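Local coordinates for protein monoglyceride lipase (Saccharomyces cerevisiae, PDB 4ZWN) that hydrolyses monoacylglycerols to free fatty acids and glycerol, and also takes part in the breakdown of fatty acid ethyl esters, at residues G109-Y114 with F233-D238. The protein carries 2 engineered substitutions. Sequence-based numbering, arbitrary orientation.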
loop_
_atom_site.group_PDB
_atom_site.type_symbol
_atom_site.label_atom_id
_atom_site.label_comp_id
_atom_site.label_asym_id
_atom_site.label_seq_id
_atom_site.Cartn_x
_atom_site.Cartn_y
_atom_site.Cartn_z
ATOM N N GLY A 109 5.411 -7.949 13.355
ATOM C CA GLY A 109 5.289 -9.028 12.394
ATOM C C GLY A 109 4.207 -10.017 12.779
ATOM O O GLY A 109 3.960 -10.989 12.067
ATOM N N VAL A 110 3.560 -9.765 13.911
ATOM C CA VAL A 110 2.535 -10.669 14.417
ATOM C C VAL A 110 1.148 -10.244 13.950
ATOM O O VAL A 110 0.517 -9.366 14.543
ATOM C CB VAL A 110 2.550 -10.741 15.958
ATOM C CG1 VAL A 110 1.499 -11.719 16.453
ATOM C CG2 VAL A 110 3.934 -11.143 16.459
ATOM N N THR A 111 0.687 -10.867 12.872
ATOM C CA THR A 111 -0.658 -10.644 12.370
ATOM C C THR A 111 -1.052 -11.789 11.450
ATOM O O THR A 111 -0.241 -12.671 11.161
ATOM C CB THR A 111 -0.778 -9.307 11.614
ATOM O OG1 THR A 111 -2.152 -9.056 11.297
ATOM C CG2 THR A 111 0.046 -9.336 10.334
ATOM N N ASP A 112 -2.301 -11.783 11.000
ATOM C CA ASP A 112 -2.764 -12.804 10.070
ATOM C C ASP A 112 -3.877 -12.275 9.170
ATOM O O ASP A 112 -4.324 -11.138 9.326
ATOM C CB ASP A 112 -3.231 -14.052 10.828
ATOM C CG ASP A 112 -4.240 -13.741 11.920
ATOM O OD1 ASP A 112 -5.031 -12.784 11.769
ATOM O OD2 ASP A 112 -4.244 -14.465 12.937
ATOM N N GLU A 113 -4.317 -13.121 8.242
ATOM C CA GLU A 113 -5.332 -12.770 7.258
ATOM C C GLU A 113 -6.570 -12.137 7.889
ATOM O O GLU A 113 -7.062 -11.112 7.411
ATOM C CB GLU A 113 -5.731 -14.011 6.456
ATOM C CG GLU A 113 -6.826 -13.772 5.431
ATOM C CD GLU A 113 -6.330 -13.044 4.193
ATOM O OE1 GLU A 113 -5.099 -12.896 4.034
ATOM O OE2 GLU A 113 -7.175 -12.626 3.373
ATOM N N TYR A 114 -7.060 -12.741 8.968
ATOM C CA TYR A 114 -8.246 -12.232 9.650
ATOM C C TYR A 114 -8.045 -10.799 10.137
ATOM O O TYR A 114 -8.836 -9.915 9.813
ATOM C CB TYR A 114 -8.626 -13.130 10.833
ATOM C CG TYR A 114 -9.706 -12.528 11.706
ATOM C CD1 TYR A 114 -11.040 -12.557 11.316
ATOM C CD2 TYR A 114 -9.390 -11.917 12.914
ATOM C CE1 TYR A 114 -12.030 -11.997 12.107
ATOM C CE2 TYR A 114 -10.372 -11.353 13.710
ATOM C CZ TYR A 114 -11.689 -11.398 13.303
ATOM O OH TYR A 114 -12.667 -10.839 14.095
ATOM N N PHE A 233 6.070 -16.107 10.178
ATOM C CA PHE A 233 5.741 -17.024 9.092
ATOM C C PHE A 233 4.257 -16.932 8.743
ATOM O O PHE A 233 3.883 -17.008 7.573
ATOM C CB PHE A 233 6.107 -18.468 9.458
ATOM C CG PHE A 233 7.575 -18.777 9.333
ATOM C CD1 PHE A 233 8.493 -17.772 9.089
ATOM C CD2 PHE A 233 8.032 -20.082 9.448
ATOM C CE1 PHE A 233 9.841 -18.057 8.974
ATOM C CE2 PHE A 233 9.377 -20.374 9.329
ATOM C CZ PHE A 233 10.283 -19.360 9.090
ATOM N N ARG A 234 3.419 -16.759 9.761
ATOM C CA ARG A 234 1.978 -16.660 9.555
ATOM C C ARG A 234 1.655 -15.412 8.744
ATOM O O ARG A 234 0.894 -15.474 7.780
ATOM C CB ARG A 234 1.237 -16.654 10.898
ATOM C CG ARG A 234 -0.290 -16.523 10.817
ATOM C CD ARG A 234 -0.909 -17.286 9.645
ATOM N NE ARG A 234 -0.708 -18.731 9.704
ATOM C CZ ARG A 234 -0.894 -19.545 8.668
ATOM N NH1 ARG A 234 -1.276 -19.051 7.496
ATOM N NH2 ARG A 234 -0.694 -20.848 8.797
ATOM N N GLN A 235 2.245 -14.287 9.133
ATOM C CA GLN A 235 2.062 -13.033 8.412
ATOM C C GLN A 235 2.518 -13.160 6.963
ATOM O O GLN A 235 1.780 -12.820 6.035
ATOM C CB GLN A 235 2.827 -11.900 9.097
ATOM C CG GLN A 235 2.785 -10.586 8.332
ATOM C CD GLN A 235 3.803 -9.577 8.833
ATOM O OE1 GLN A 235 4.909 -9.939 9.223
ATOM N NE2 GLN A 235 3.432 -8.302 8.820
ATOM N N ILE A 236 3.738 -13.658 6.783
ATOM C CA ILE A 236 4.340 -13.777 5.462
ATOM C C ILE A 236 3.539 -14.706 4.545
ATOM O O ILE A 236 3.259 -14.360 3.396
ATOM C CB ILE A 236 5.793 -14.273 5.566
ATOM C CG1 ILE A 236 6.629 -13.258 6.347
ATOM C CG2 ILE A 236 6.387 -14.492 4.185
ATOM C CD1 ILE A 236 8.006 -13.747 6.710
ATOM N N HIS A 237 3.164 -15.871 5.060
ATOM C CA HIS A 237 2.353 -16.820 4.304
ATOM C C HIS A 237 1.063 -16.183 3.813
ATOM O O HIS A 237 0.648 -16.386 2.672
ATOM C CB HIS A 237 2.024 -18.043 5.159
ATOM C CG HIS A 237 1.050 -18.989 4.523
ATOM N ND1 HIS A 237 -0.316 -18.803 4.582
ATOM C CD2 HIS A 237 1.243 -20.135 3.829
ATOM C CE1 HIS A 237 -0.919 -19.790 3.944
ATOM N NE2 HIS A 237 0.005 -20.613 3.478
ATOM N N ASP A 238 0.436 -15.410 4.690
ATOM C CA ASP A 238 -0.886 -14.881 4.413
ATOM C C ASP A 238 -0.891 -13.826 3.313
ATOM O O ASP A 238 -1.815 -13.795 2.500
ATOM C CB ASP A 238 -1.500 -14.327 5.696
ATOM C CG ASP A 238 -2.029 -15.425 6.595
ATOM O OD1 ASP A 238 -1.772 -16.606 6.283
ATOM O OD2 ASP A 238 -2.697 -15.119 7.605
#
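Asp238 turns its carboxylate from helix 233-248 onto the first turn of helix 113-134, where OD2 accepts the backbone N-H of Glu113 (N to OD2 2.6 Å) on its anti side, 21° out of the carboxylate plane. The CB atoms of Asp112 and Glu113 both pack against this OD2. On the other oxygen, Asp238 OD1, two donors converge: Arg234 NH1 makes a salt bridge at 2.8 Å on the syn side, and His237 ND1 arrives nearly in line with the C-O bond. The Arg234 chain, bent at chi2 (38°) and chi3 (62°), runs forward alongside its own helix, which brings NH1 to the carboxylate one turn on while CG rests on Asp112 CB at 3.8 Å. With Asp238 replaced by an alanine, the Glu113 N-H is likely to lose its acceptor and the Arg234 guanidinium this counter-charge. Earlier in both segments, Thr111 CG2 meets Gln235 CG at 3.6 Å, the two side chains crossing at a slant. Asp112, at the N-cap position, bonds OD1 to His115 ND1, and Glu113 OE1 pairs with Arg242, one turn beyond Asp238. The contact thus joins the start of helix 113-134 in this alpha/beta hydrolase to helix 233-248, whose other side packs on helix 185-191 and strand 200-201.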